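Local atomic coordinates of Esterase/lipase (Uncultured bacterium, PDB entry 3K6K), a protein that probably hydrolyses carboxylic ester bonds as an alpha/beta hydrolase-fold esterase or lipase related to hormone-sensitive lipase. Residues M183-V188 and M279-Q284; W195-L200 and E251-D256; M243-G248 and V269-K274. All coordinates share one frame; numbering follows the deposited sequence.

Interaction 1: residues M183-V188 and M279-Q284; sequences MLSPFV and MPHVFQ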
ATOM      1  N   MET A 183      -9.680  -0.504   6.800  1.00 16.08           N
ATOM      2  CA  MET A 183     -10.029  -1.904   6.492  1.00 15.77           C
ATOM      3  C   MET A 183      -8.918  -2.907   6.858  1.00 16.49           C
ATOM      4  O   MET A 183      -7.783  -2.784   6.436  1.00 17.26           O
ATOM      5  CB  MET A 183     -10.432  -2.080   5.007  1.00 14.58           C
ATOM      6  CG  MET A 183     -11.650  -1.256   4.589  1.00 13.10           C
ATOM      7  SD  MET A 183     -11.821  -1.280   2.793  1.00 17.06           S
ATOM      8  CE  MET A 183     -10.922   0.199   2.360  1.00 12.44           C
ATOM      9  N   LEU A 184      -9.263  -3.915   7.645  1.00 17.09           N
ATOM     10  CA  LEU A 184      -8.296  -4.872   8.166  1.00 16.88           C
ATOM     11  C   LEU A 184      -8.577  -6.156   7.368  1.00 16.91           C
ATOM     12  O   LEU A 184      -9.669  -6.728   7.522  1.00 17.67           O
ATOM     13  CB  LEU A 184      -8.587  -5.035   9.677  1.00 16.61           C
ATOM     14  CG  LEU A 184      -7.942  -4.132  10.728  1.00 18.37           C
ATOM     15  CD1 LEU A 184      -7.383  -2.798  10.194  1.00 16.72           C
ATOM     16  CD2 LEU A 184      -8.717  -3.939  12.060  1.00 15.35           C
ATOM     17  N   SER A 185      -7.669  -6.564   6.458  1.00 16.56           N
ATOM     18  CA  SER A 185      -7.833  -7.772   5.642  1.00 16.01           C
ATOM     19  C   SER A 185      -9.208  -7.824   4.956  1.00 17.31           C
ATOM     20  O   SER A 185      -9.932  -8.841   5.086  1.00 17.89           O
ATOM     21  CB  SER A 185      -7.723  -9.040   6.508  1.00 15.58           C
ATOM     22  OG  SER A 185      -6.417  -9.215   7.098  1.00 15.86           O
ATOM     23  N   PRO A 186      -9.570  -6.767   4.192  1.00 16.75           N
ATOM     24  CA  PRO A 186     -10.919  -6.695   3.656  1.00 17.42           C
ATOM     25  C   PRO A 186     -11.296  -7.842   2.697  1.00 17.56           C
ATOM     26  O   PRO A 186     -10.468  -8.293   1.893  1.00 17.81           O
ATOM     27  CB  PRO A 186     -10.949  -5.324   2.951  1.00 17.08           C
ATOM     28  CG  PRO A 186      -9.584  -4.955   2.747  1.00 15.52           C
ATOM     29  CD  PRO A 186      -8.724  -5.659   3.719  1.00 16.12           C
ATOM     30  N   PHE A 187     -12.524  -8.337   2.821  1.00 17.77           N
ATOM     31  CA  PHE A 187     -13.056  -9.396   1.918  1.00 17.43           C
ATOM     32  C   PHE A 187     -13.879  -8.666   0.875  1.00 17.64           C
ATOM     33  O   PHE A 187     -14.962  -8.176   1.172  1.00 17.15           O
ATOM     34  CB  PHE A 187     -13.923 -10.367   2.727  1.00 17.63           C
ATOM     35  CG  PHE A 187     -14.450 -11.572   1.935  1.00 17.78           C
ATOM     36  CD1 PHE A 187     -15.548 -12.268   2.397  1.00 18.37           C
ATOM     37  CD2 PHE A 187     -13.801 -12.033   0.775  1.00 19.05           C
ATOM     38  CE1 PHE A 187     -16.029 -13.348   1.725  1.00 19.87           C
ATOM     39  CE2 PHE A 187     -14.246 -13.132   0.121  1.00 17.38           C
ATOM     40  CZ  PHE A 187     -15.366 -13.811   0.598  1.00 19.27           C
ATOM     41  N   VAL A 188     -13.346  -8.536  -0.336  1.00 17.39           N
ATOM     42  CA  VAL A 188     -13.945  -7.636  -1.277  1.00 17.55           C
ATOM     43  C   VAL A 188     -14.123  -8.221  -2.652  1.00 18.00           C
ATOM     44  O   VAL A 188     -14.552  -7.514  -3.567  1.00 18.85           O
ATOM     45  CB  VAL A 188     -13.174  -6.305  -1.377  1.00 17.90           C
ATOM     46  CG1 VAL A 188     -13.550  -5.425  -0.231  1.00 17.41           C
ATOM     47  CG2 VAL A 188     -11.666  -6.534  -1.459  1.00 15.70           C
ATOM     48  N   MET A 279       2.006 -12.343   9.267  1.00 12.48           N
ATOM     49  CA  MET A 279       0.717 -12.127   9.978  1.00 12.49           C
ATOM     50  C   MET A 279      -0.454 -12.817   9.281  1.00 12.31           C
ATOM     51  O   MET A 279      -0.543 -12.808   8.052  1.00 13.37           O
ATOM     52  CB  MET A 279       0.408 -10.634  10.176  1.00 11.27           C
ATOM     53  CG  MET A 279       1.398  -9.965  11.172  1.00 12.19           C
ATOM     54  SD  MET A 279       1.147 -10.765  12.788  1.00 13.94           S
ATOM     55  CE  MET A 279       2.668 -11.729  12.708  1.00 10.21           C
ATOM     56  N   PRO A 280      -1.330 -13.446  10.048  1.00 11.57           N
ATOM     57  CA  PRO A 280      -2.482 -14.128   9.420  1.00 12.11           C
ATOM     58  C   PRO A 280      -3.646 -13.167   9.298  1.00 12.42           C
ATOM     59  O   PRO A 280      -3.525 -11.988   9.665  1.00 12.98           O
ATOM     60  CB  PRO A 280      -2.832 -15.209  10.455  1.00 11.11           C
ATOM     61  CG  PRO A 280      -2.559 -14.448  11.824  1.00  9.50           C
ATOM     62  CD  PRO A 280      -1.214 -13.786  11.487  1.00 12.11           C
ATOM     63  N   HIS A 281      -4.763 -13.686   8.809  1.00 12.47           N
ATOM     64  CA  HIS A 281      -5.970 -12.934   8.601  1.00 13.23           C
ATOM     65  C   HIS A 281      -6.352 -12.163   9.848  1.00 13.53           C
ATOM     66  O   HIS A 281      -6.364 -12.739  10.933  1.00 14.69           O
ATOM     67  CB  HIS A 281      -7.059 -13.936   8.295  1.00 13.33           C
ATOM     68  CG  HIS A 281      -8.239 -13.350   7.603  1.00 15.90           C
ATOM     69  ND1 HIS A 281      -8.121 -12.463   6.555  1.00 13.21           N
ATOM     70  CD2 HIS A 281      -9.571 -13.530   7.804  1.00 18.24           C
ATOM     71  CE1 HIS A 281      -9.327 -12.127   6.140  1.00 17.73           C
ATOM     72  NE2 HIS A 281     -10.223 -12.759   6.875  1.00 17.92           N
ATOM     73  N   VAL A 282      -6.709 -10.894   9.685  1.00 12.32           N
ATOM     74  CA  VAL A 282      -7.090  -9.992  10.774  1.00 12.34           C
ATOM     75  C   VAL A 282      -6.212 -10.181  12.043  1.00 13.38           C
ATOM     76  O   VAL A 282      -6.694 -10.361  13.152  1.00 13.41           O
ATOM     77  CB  VAL A 282      -8.623 -10.019  11.122  1.00 13.34           C
ATOM     78  CG1 VAL A 282      -8.938  -8.805  11.990  1.00 11.89           C
ATOM     79  CG2 VAL A 282      -9.564  -9.985   9.836  1.00  8.42           C
ATOM     80  N   PHE A 283      -4.911 -10.065  11.874  1.00 13.12           N
ATOM     81  CA  PHE A 283      -3.984 -10.352  12.952  1.00 13.18           C
ATOM     82  C   PHE A 283      -4.120  -9.441  14.142  1.00 13.48           C
ATOM     83  O   PHE A 283      -3.613  -9.803  15.229  1.00 14.23           O
ATOM     84  CB  PHE A 283      -2.538 -10.324  12.438  1.00 13.54           C
ATOM     85  CG  PHE A 283      -2.034  -8.938  12.026  1.00 14.58           C
ATOM     86  CD1 PHE A 283      -1.312  -8.161  12.922  1.00 14.83           C
ATOM     87  CD2 PHE A 283      -2.226  -8.465  10.742  1.00 12.57           C
ATOM     88  CE1 PHE A 283      -0.842  -6.916  12.546  1.00 17.72           C
ATOM     89  CE2 PHE A 283      -1.739  -7.254  10.342  1.00 10.34           C
ATOM     90  CZ  PHE A 283      -1.074  -6.453  11.250  1.00 15.95           C
ATOM     91  N   GLN A 284      -4.785  -8.288  13.949  1.00 11.42           N
ATOM     92  CA  GLN A 284      -4.955  -7.311  14.992  1.00 11.70           C
ATOM     93  C   GLN A 284      -5.790  -7.901  16.155  1.00 13.34           C
ATOM     94  O   GLN A 284      -5.908  -7.256  17.200  1.00 12.44           O
ATOM     95  CB  GLN A 284      -5.571  -5.954  14.462  1.00 10.41           C
ATOM     96  CG  GLN A 284      -4.821  -5.224  13.296  1.00  7.09           C
ATOM     97  CD  GLN A 284      -5.001  -5.933  11.903  1.00 11.00           C
ATOM     98  OE1 GLN A 284      -5.628  -7.019  11.803  1.00  5.74           O
ATOM     99  NE2 GLN A 284      -4.460  -5.320  10.855  1.00  5.32           N
TER
HETATM  100  O   HOH W   1      -5.455  -7.333   8.894  1.00 10.97           O
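Ser185 OG accepts the backbone N-H of Val282. The bond, Val282 N to Ser185 OG, is 3.1 Å long and fairly straight, with 161° at the hydrogen. The hydroxyl stands beside its own backbone N (chi1 -64°), and this turns it to the 279-284 loop. Three partners hold it: Val282 N, Glu251 OE2 and water 1, which donates to Ser185 OG at 2.8 Å. The same water donates to Gln284 OE1 at 2.9 Å, so one molecule ties Ser185, just past strand 180-184, to the amide. The tight part is at Gln284. The chain is bent about its CB-CG bond (chi2 74°) and lays the amide carbon CD 3.6 Å from Leu184 CG. On its other side, CD lies 3.8 Å above the ring plane of Phe283, over its centre. The amide is thus packed between a leucine branch and an aromatic face. NE2 also makes a weak hydrogen bond to Ser296 of helix 291-305. An alanine here is likely to leave water 1 with Ser185 OG but without its second acceptor, and to open a gap between Leu184 and the Phe283 ring. These loops follow the strands of an alpha/beta hydrolase fold. His281 is consistent with the histidine of a Ser-His-Glu triad: its side chain touches Ser157 and its ND1 is hydrogen-bonded to Glu251. It is the partly exposed side of the contact; the other touching residues are buried. Ser185 CB approaches the ring obliquely, 3.4 Å from His281 ND1. Val282 CG2 covers one face of the imidazole, over its centre. Between the two regions the packing is loose, with 4.4 Å from Leu184 CB to Val282 CG1.

Interaction 2: residues W195-L200 and E251-D256; sequences WSNSNL and EALLSD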
ATOM      1  N   TRP A 195      -4.822 -13.943  -7.515  1.00 17.66           N
ATOM      2  CA  TRP A 195      -3.577 -14.662  -7.311  1.00 16.18           C
ATOM      3  C   TRP A 195      -3.398 -15.297  -5.904  1.00 16.55           C
ATOM      4  O   TRP A 195      -3.029 -16.494  -5.807  1.00 15.59           O
ATOM      5  CB  TRP A 195      -2.409 -13.757  -7.669  1.00 15.85           C
ATOM      6  CG  TRP A 195      -1.062 -14.380  -7.503  1.00 17.86           C
ATOM      7  CD1 TRP A 195      -0.369 -15.059  -8.474  1.00 20.72           C
ATOM      8  CD2 TRP A 195      -0.215 -14.436  -6.296  1.00 15.44           C
ATOM      9  NE1 TRP A 195       0.845 -15.495  -7.970  1.00 20.32           N
ATOM     10  CE2 TRP A 195       0.967 -15.128  -6.648  1.00 15.79           C
ATOM     11  CE3 TRP A 195      -0.322 -13.923  -5.001  1.00 18.01           C
ATOM     12  CZ2 TRP A 195       2.019 -15.369  -5.734  1.00 15.41           C
ATOM     13  CZ3 TRP A 195       0.731 -14.156  -4.092  1.00 17.39           C
ATOM     14  CH2 TRP A 195       1.879 -14.893  -4.461  1.00 17.62           C
ATOM     15  N   SER A 196      -3.642 -14.530  -4.823  1.00 15.25           N
ATOM     16  CA  SER A 196      -3.412 -15.081  -3.478  1.00 14.52           C
ATOM     17  C   SER A 196      -4.399 -16.215  -3.193  1.00 16.24           C
ATOM     18  O   SER A 196      -4.079 -17.134  -2.429  1.00 16.80           O
ATOM     19  CB  SER A 196      -3.477 -14.002  -2.361  1.00 13.82           C
ATOM     20  OG  SER A 196      -4.703 -13.268  -2.383  1.00  8.68           O
ATOM     21  N   ASN A 197      -5.589 -16.154  -3.781  1.00 17.69           N
ATOM     22  CA  ASN A 197      -6.601 -17.197  -3.528  1.00 20.30           C
ATOM     23  C   ASN A 197      -6.089 -18.593  -3.784  1.00 21.63           C
ATOM     24  O   ASN A 197      -6.497 -19.543  -3.115  1.00 22.69           O
ATOM     25  CB  ASN A 197      -7.859 -16.994  -4.355  1.00 19.31           C
ATOM     26  CG  ASN A 197      -8.551 -15.736  -4.000  1.00 20.66           C
ATOM     27  OD1 ASN A 197      -9.549 -15.713  -3.255  1.00 19.10           O
ATOM     28  ND2 ASN A 197      -7.978 -14.641  -4.450  1.00 21.44           N
ATOM     29  N   SER A 198      -5.196 -18.733  -4.738  1.00 22.33           N
ATOM     30  CA  SER A 198      -4.729 -20.083  -5.033  1.00 23.90           C
ATOM     31  C   SER A 198      -3.310 -20.201  -4.522  1.00 23.87           C
ATOM     32  O   SER A 198      -2.944 -21.180  -3.876  1.00 24.99           O
ATOM     33  CB  SER A 198      -4.800 -20.387  -6.531  1.00 23.43           C
ATOM     34  OG  SER A 198      -4.145 -19.371  -7.257  1.00 22.94           O
ATOM     35  N   ASN A 199      -2.521 -19.163  -4.716  1.00 22.24           N
ATOM     36  CA  ASN A 199      -1.164 -19.272  -4.251  1.00 20.85           C
ATOM     37  C   ASN A 199      -0.961 -19.426  -2.765  1.00 20.44           C
ATOM     38  O   ASN A 199      -0.051 -20.169  -2.320  1.00 21.18           O
ATOM     39  CB  ASN A 199      -0.343 -18.159  -4.834  1.00 20.29           C
ATOM     40  CG  ASN A 199      -0.029 -18.423  -6.282  1.00 21.67           C
ATOM     41  OD1 ASN A 199       0.959 -19.064  -6.577  1.00 21.63           O
ATOM     42  ND2 ASN A 199      -0.892 -17.955  -7.195  1.00 20.97           N
ATOM     43  N   LEU A 200      -1.786 -18.727  -1.992  1.00 18.57           N
ATOM     44  CA  LEU A 200      -1.480 -18.596  -0.611  1.00 17.67           C
ATOM     45  C   LEU A 200      -2.481 -19.365   0.216  1.00 17.56           C
ATOM     46  O   LEU A 200      -2.433 -19.307   1.438  1.00 16.89           O
ATOM     47  CB  LEU A 200      -1.423 -17.129  -0.200  1.00 16.25           C
ATOM     48  CG  LEU A 200      -0.331 -16.184  -0.749  1.00 17.99           C
ATOM     49  CD1 LEU A 200      -0.544 -14.835  -0.144  1.00 12.96           C
ATOM     50  CD2 LEU A 200       1.103 -16.636  -0.474  1.00 18.71           C
ATOM     51  N   GLU A 251      -2.285 -14.751   3.693  1.00 13.65           N
ATOM     52  CA  GLU A 251      -3.670 -14.491   3.421  1.00 13.49           C
ATOM     53  C   GLU A 251      -4.141 -14.911   2.015  1.00 14.04           C
ATOM     54  O   GLU A 251      -3.688 -14.395   0.978  1.00 13.17           O
ATOM     55  CB  GLU A 251      -3.953 -13.017   3.693  1.00 12.66           C
ATOM     56  CG  GLU A 251      -3.814 -12.673   5.143  1.00 11.96           C
ATOM     57  CD  GLU A 251      -4.845 -11.661   5.594  1.00 15.28           C
ATOM     58  OE1 GLU A 251      -5.994 -11.854   5.192  1.00 14.18           O
ATOM     59  OE2 GLU A 251      -4.540 -10.676   6.337  1.00 17.15           O
ATOM     60  N   ALA A 252      -5.070 -15.859   2.001  1.00 14.28           N
ATOM     61  CA  ALA A 252      -5.739 -16.238   0.759  1.00 14.76           C
ATOM     62  C   ALA A 252      -6.350 -14.977   0.068  1.00 14.67           C
ATOM     63  O   ALA A 252      -6.496 -14.974  -1.146  1.00 15.76           O
ATOM     64  CB  ALA A 252      -6.847 -17.245   1.063  1.00 13.37           C
ATOM     65  N   LEU A 253      -6.721 -13.960   0.867  1.00 13.41           N
ATOM     66  CA  LEU A 253      -7.402 -12.717   0.437  1.00 12.90           C
ATOM     67  C   LEU A 253      -6.431 -11.481   0.378  1.00 12.70           C
ATOM     68  O   LEU A 253      -6.832 -10.315   0.439  1.00 11.93           O
ATOM     69  CB  LEU A 253      -8.610 -12.418   1.334  1.00 11.53           C
ATOM     70  CG  LEU A 253      -9.671 -13.513   1.560  1.00 12.91           C
ATOM     71  CD1 LEU A 253     -10.889 -12.990   2.316  1.00 11.41           C
ATOM     72  CD2 LEU A 253     -10.110 -14.078   0.198  1.00 11.87           C
ATOM     73  N   LEU A 254      -5.153 -11.769   0.286  1.00 12.62           N
ATOM     74  CA  LEU A 254      -4.161 -10.739   0.048  1.00 13.01           C
ATOM     75  C   LEU A 254      -4.433 -10.001  -1.241  1.00 13.23           C
ATOM     76  O   LEU A 254      -4.219  -8.782  -1.290  1.00 13.60           O
ATOM     77  CB  LEU A 254      -2.741 -11.306  -0.025  1.00 11.92           C
ATOM     78  CG  LEU A 254      -1.620 -10.270  -0.298  1.00 12.94           C
ATOM     79  CD1 LEU A 254      -1.483  -9.313   0.835  1.00  9.52           C
ATOM     80  CD2 LEU A 254      -0.240 -10.981  -0.548  1.00 10.56           C
ATOM     81  N   SER A 255      -4.854 -10.708  -2.293  1.00 12.70           N
ATOM     82  CA  SER A 255      -5.041  -9.999  -3.561  1.00 12.37           C
ATOM     83  C   SER A 255      -6.313  -9.128  -3.476  1.00 12.14           C
ATOM     84  O   SER A 255      -6.491  -8.274  -4.325  1.00 12.02           O
ATOM     85  CB  SER A 255      -5.052 -10.935  -4.774  1.00 11.61           C
ATOM     86  OG  SER A 255      -3.842 -11.684  -4.872  1.00 10.70           O
ATOM     87  N   ASP A 256      -7.164  -9.323  -2.450  1.00 10.88           N
ATOM     88  CA  ASP A 256      -8.307  -8.411  -2.209  1.00 12.71           C
ATOM     89  C   ASP A 256      -7.812  -6.989  -1.820  1.00 12.32           C
ATOM     90  O   ASP A 256      -8.307  -5.951  -2.325  1.00 12.09           O
ATOM     91  CB  ASP A 256      -9.272  -8.915  -1.104  1.00 13.18           C
ATOM     92  CG  ASP A 256     -10.334  -9.959  -1.613  1.00 16.56           C
ATOM     93  OD1 ASP A 256     -11.436  -9.967  -1.071  1.00 21.45           O
ATOM     94  OD2 ASP A 256     -10.112 -10.753  -2.541  1.00 14.58           O
TER
HETATM   95  O   HOH W   2      -7.967 -12.242  -2.965  1.00 18.64           O
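Ser196 OG sits between its backbone N and carbonyl carbon (chi1 55°), while Ser255 OG lies beside its own backbone N (chi1 -59°). These two rotations bring each hydroxyl to the other residue's N-H. Ser255 N donates to Ser196 OG at 2.6 Å, and Ser196 N donates to Ser255 OG at 2.9 Å. The exchange links the short helix 195-199 to the start of helix 254-266. Ser196 OG also gives its proton to Ala252 O at 2.8 Å, from well above the carbonyl plane. That carbonyl belongs to a type I turn, Glu251 to Leu254, which carries the probable acid of a catalytic triad. Next to this polar core Leu200 CD1 meets Leu254 CD2 at 3.9 Å, and both leucines pack on Ala266 of the second subunit. Elsewhere, water 2 accepts from Asn197 ND2 at 2.8 Å and donates to Asp256 OD2 at 2.6 Å. Asn199 folds back on its own helix: its ND2 donates to Trp195 O and lies over one face of the indole, offset toward its rim. Trp195 in turn makes a cation-pi contact with Arg263 of the second subunit. The serine pair therefore satisfies two buried N-H groups with side-chain oxygens, and, as Ser255 OG also bonds Glu262 of the second subunit, the bonded set runs from the turn that starts at Glu251 to the subunit interface.

Interaction 3: residues M243-G248 and V269-K274; sequences MLIHVG and VSVELK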
ATOM      1  N   MET A 243      -8.463   5.855   2.174  1.00 13.39           N
ATOM      2  CA  MET A 243      -8.473   4.492   2.628  1.00 13.80           C
ATOM      3  C   MET A 243      -7.120   4.128   3.244  1.00 15.10           C
ATOM      4  O   MET A 243      -6.065   4.487   2.698  1.00 15.38           O
ATOM      5  CB  MET A 243      -8.742   3.595   1.441  1.00 13.62           C
ATOM      6  CG  MET A 243     -10.165   3.633   0.888  1.00 14.70           C
ATOM      7  SD  MET A 243     -10.200   2.459  -0.495  1.00 15.28           S
ATOM      8  CE  MET A 243     -11.911   2.399  -1.054  1.00 18.13           C
ATOM      9  N   LEU A 244      -7.169   3.461   4.408  1.00 14.71           N
ATOM     10  CA  LEU A 244      -6.015   2.797   4.991  1.00 12.81           C
ATOM     11  C   LEU A 244      -6.431   1.332   5.021  1.00 13.17           C
ATOM     12  O   LEU A 244      -7.488   1.001   5.554  1.00 13.24           O
ATOM     13  CB  LEU A 244      -5.718   3.335   6.384  1.00 13.84           C
ATOM     14  CG  LEU A 244      -4.504   2.688   7.116  1.00 14.47           C
ATOM     15  CD1 LEU A 244      -3.080   3.150   6.548  1.00  7.50           C
ATOM     16  CD2 LEU A 244      -4.616   2.889   8.632  1.00 10.42           C
ATOM     17  N   ILE A 245      -5.664   0.478   4.337  1.00 12.46           N
ATOM     18  CA  ILE A 245      -5.814  -0.981   4.353  1.00 11.09           C
ATOM     19  C   ILE A 245      -4.606  -1.630   5.099  1.00 11.85           C
ATOM     20  O   ILE A 245      -3.426  -1.318   4.846  1.00 13.31           O
ATOM     21  CB  ILE A 245      -5.954  -1.567   2.890  1.00 11.68           C
ATOM     22  CG1 ILE A 245      -7.051  -0.859   2.104  1.00  7.51           C
ATOM     23  CG2 ILE A 245      -6.294  -3.067   2.927  1.00 10.68           C
ATOM     24  CD1 ILE A 245      -6.965  -1.085   0.711  1.00  8.51           C
ATOM     25  N   HIS A 246      -4.875  -2.475   6.078  1.00 11.27           N
ATOM     26  CA  HIS A 246      -3.815  -3.342   6.596  1.00 11.19           C
ATOM     27  C   HIS A 246      -4.086  -4.784   6.238  1.00 11.64           C
ATOM     28  O   HIS A 246      -5.257  -5.158   6.076  1.00 11.95           O
ATOM     29  CB  HIS A 246      -3.682  -3.194   8.084  1.00 10.87           C
ATOM     30  CG  HIS A 246      -2.948  -1.968   8.467  1.00  9.10           C
ATOM     31  ND1 HIS A 246      -2.445  -1.760   9.731  1.00 11.49           N
ATOM     32  CD2 HIS A 246      -2.556  -0.911   7.719  1.00 11.18           C
ATOM     33  CE1 HIS A 246      -1.830  -0.593   9.760  1.00 12.90           C
ATOM     34  NE2 HIS A 246      -1.852  -0.074   8.542  1.00  9.43           N
ATOM     35  N   VAL A 247      -3.048  -5.608   6.113  1.00 10.55           N
ATOM     36  CA  VAL A 247      -3.296  -7.019   5.822  1.00 12.08           C
ATOM     37  C   VAL A 247      -2.008  -7.791   6.124  1.00 13.64           C
ATOM     38  O   VAL A 247      -0.923  -7.180   6.235  1.00 14.59           O
ATOM     39  CB  VAL A 247      -3.773  -7.164   4.306  1.00 12.48           C
ATOM     40  CG1 VAL A 247      -2.671  -6.644   3.304  1.00 10.48           C
ATOM     41  CG2 VAL A 247      -4.250  -8.560   3.956  1.00 10.25           C
ATOM     42  N   GLY A 248      -2.116  -9.117   6.257  1.00 14.05           N
ATOM     43  CA  GLY A 248      -0.966  -9.979   6.473  1.00 13.93           C
ATOM     44  C   GLY A 248      -0.535 -10.705   5.216  1.00 14.40           C
ATOM     45  O   GLY A 248      -1.303 -10.770   4.233  1.00 15.67           O
ATOM     46  N   VAL A 269      -9.010   7.551  -5.543  1.00 15.54           N
ATOM     47  CA  VAL A 269      -9.167   7.498  -4.080  1.00 14.40           C
ATOM     48  C   VAL A 269      -7.758   7.490  -3.478  1.00 14.31           C
ATOM     49  O   VAL A 269      -6.886   6.859  -4.040  1.00 13.80           O
ATOM     50  CB  VAL A 269      -9.960   6.186  -3.672  1.00 14.30           C
ATOM     51  CG1 VAL A 269     -10.050   6.025  -2.194  1.00 14.11           C
ATOM     52  CG2 VAL A 269     -11.337   6.211  -4.193  1.00 10.72           C
ATOM     53  N   SER A 270      -7.523   8.197  -2.373  1.00 15.02           N
ATOM     54  CA  SER A 270      -6.226   8.072  -1.635  1.00 15.53           C
ATOM     55  C   SER A 270      -6.171   6.675  -1.035  1.00 16.73           C
ATOM     56  O   SER A 270      -7.163   6.232  -0.463  1.00 16.79           O
ATOM     57  CB  SER A 270      -6.129   9.076  -0.518  1.00 15.60           C
ATOM     58  OG  SER A 270      -4.917   8.919   0.180  1.00 15.03           O
ATOM     59  N   VAL A 271      -5.052   5.963  -1.191  1.00 15.88           N
ATOM     60  CA  VAL A 271      -4.991   4.641  -0.634  1.00 15.77           C
ATOM     61  C   VAL A 271      -3.620   4.395  -0.074  1.00 16.22           C
ATOM     62  O   VAL A 271      -2.594   4.623  -0.733  1.00 14.67           O
ATOM     63  CB  VAL A 271      -5.304   3.495  -1.653  1.00 15.50           C
ATOM     64  CG1 VAL A 271      -5.259   2.150  -0.932  1.00 15.48           C
ATOM     65  CG2 VAL A 271      -6.688   3.635  -2.267  1.00 13.52           C
ATOM     66  N   GLU A 272      -3.606   3.919   1.158  1.00 16.49           N
ATOM     67  CA  GLU A 272      -2.364   3.495   1.773  1.00 18.74           C
ATOM     68  C   GLU A 272      -2.539   2.095   2.282  1.00 18.33           C
ATOM     69  O   GLU A 272      -3.476   1.797   3.024  1.00 19.58           O
ATOM     70  CB  GLU A 272      -2.018   4.424   2.928  1.00 20.25           C
ATOM     71  CG  GLU A 272      -2.258   5.874   2.615  1.00 22.27           C
ATOM     72  CD  GLU A 272      -1.982   6.800   3.828  1.00 29.69           C
ATOM     73  OE1 GLU A 272      -2.857   7.672   4.102  1.00 25.34           O
ATOM     74  OE2 GLU A 272      -0.905   6.621   4.495  1.00 30.40           O
ATOM     75  N   LEU A 273      -1.645   1.233   1.891  1.00 17.45           N
ATOM     76  CA  LEU A 273      -1.773  -0.155   2.154  1.00 16.35           C
ATOM     77  C   LEU A 273      -0.466  -0.599   2.773  1.00 16.38           C
ATOM     78  O   LEU A 273       0.587  -0.336   2.179  1.00 16.32           O
ATOM     79  CB  LEU A 273      -1.959  -0.845   0.848  1.00 16.38           C
ATOM     80  CG  LEU A 273      -2.176  -2.350   0.606  1.00 17.89           C
ATOM     81  CD1 LEU A 273      -1.064  -2.912  -0.226  1.00 12.38           C
ATOM     82  CD2 LEU A 273      -2.487  -3.186   1.833  1.00 17.70           C
ATOM     83  N   LYS A 274      -0.540  -1.254   3.950  1.00 13.87           N
ATOM     84  CA  LYS A 274       0.589  -1.931   4.516  1.00 13.29           C
ATOM     85  C   LYS A 274       0.328  -3.450   4.597  1.00 13.02           C
ATOM     86  O   LYS A 274      -0.729  -3.905   5.011  1.00 11.90           O
ATOM     87  CB  LYS A 274       0.914  -1.351   5.898  1.00 13.31           C
ATOM     88  CG  LYS A 274       2.263  -1.771   6.464  1.00 15.35           C
ATOM     89  CD  LYS A 274       2.511  -0.958   7.734  1.00 17.51           C
ATOM     90  CE  LYS A 274       3.849  -1.257   8.426  1.00 16.91           C
ATOM     91  NZ  LYS A 274       3.964  -0.157   9.443  1.00 19.14           N
TER
HETATM   92  O   HOH W   3      -5.226   7.119   2.341  1.00 18.48           O
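The beta-alpha-beta unit of strand 243-248, helix 254-266 and strand 271-276 closes here, where its two strands pair in parallel. Five backbone bonds join them. Met243, Ile245 and Val247 give their N-H groups; Met243 and Ile245 also lend their carbonyls. Ile245 N to Glu272 O is 2.9 Å and nearly straight, at 168°. Val247 N to Lys274 O is 3.1 Å and more bent, at 135°. On one face Met243, Ile245, Val271 and Leu273 form an apolar layer; Met243 and Ile245 pack on helix 254-266, and Leu273 meets Leu273 of the second subunit. The Met243 chain runs extended beyond CG (chi2 -179°), which carries SD out alongside Val271, 4.1 Å from Val271 CG2. Leu273 CD2 fits against Val247 CG1 at 3.8 Å. The other face, with Leu244, His246, Glu272 and Lys274, looks to helix 291-305. His246 and Lys274 run side by side, with His246 CD2 3.9 Å from Lys274 CB. Their polar ends go to that helix, His246 ND1 to Ser296 and Lys274 NZ to Glu299. Water 3 bridges Met243 O, Glu272 OE1 and Ser270 OG, and Glu272 OE1 also bonds Trp303. Strand 271-276 pairs antiparallel with a strand of the second subunit, continuing the sheet. A mostly parallel eight-stranded sheet flanked by helices, with these two strands at one end, is the layout of the alpha/beta hydrolase fold.

Overall arrangement
From the N terminus, the chain first meets these contacts at residues 183-188, the end of strand 180-184. Interaction 1 closes the longest loop, returning at 279-284. Interactions 2 and 3 are nested inside it. These two cross: 195-200 comes first, then strand 243-248, then 251-256 and last 269-274. Interaction 3 pairs the last two strands of the sheet, and strand 180-184 lies next to 243-248, so interactions 1 and 3 share that sheet. Interaction 2 lies at the turn into the helix joining the strands of interaction 3. Asp256 OD1 probably bonds Val188 N, joining interactions 1 and 2. Interactions 2 and 3 both also touch the second subunit.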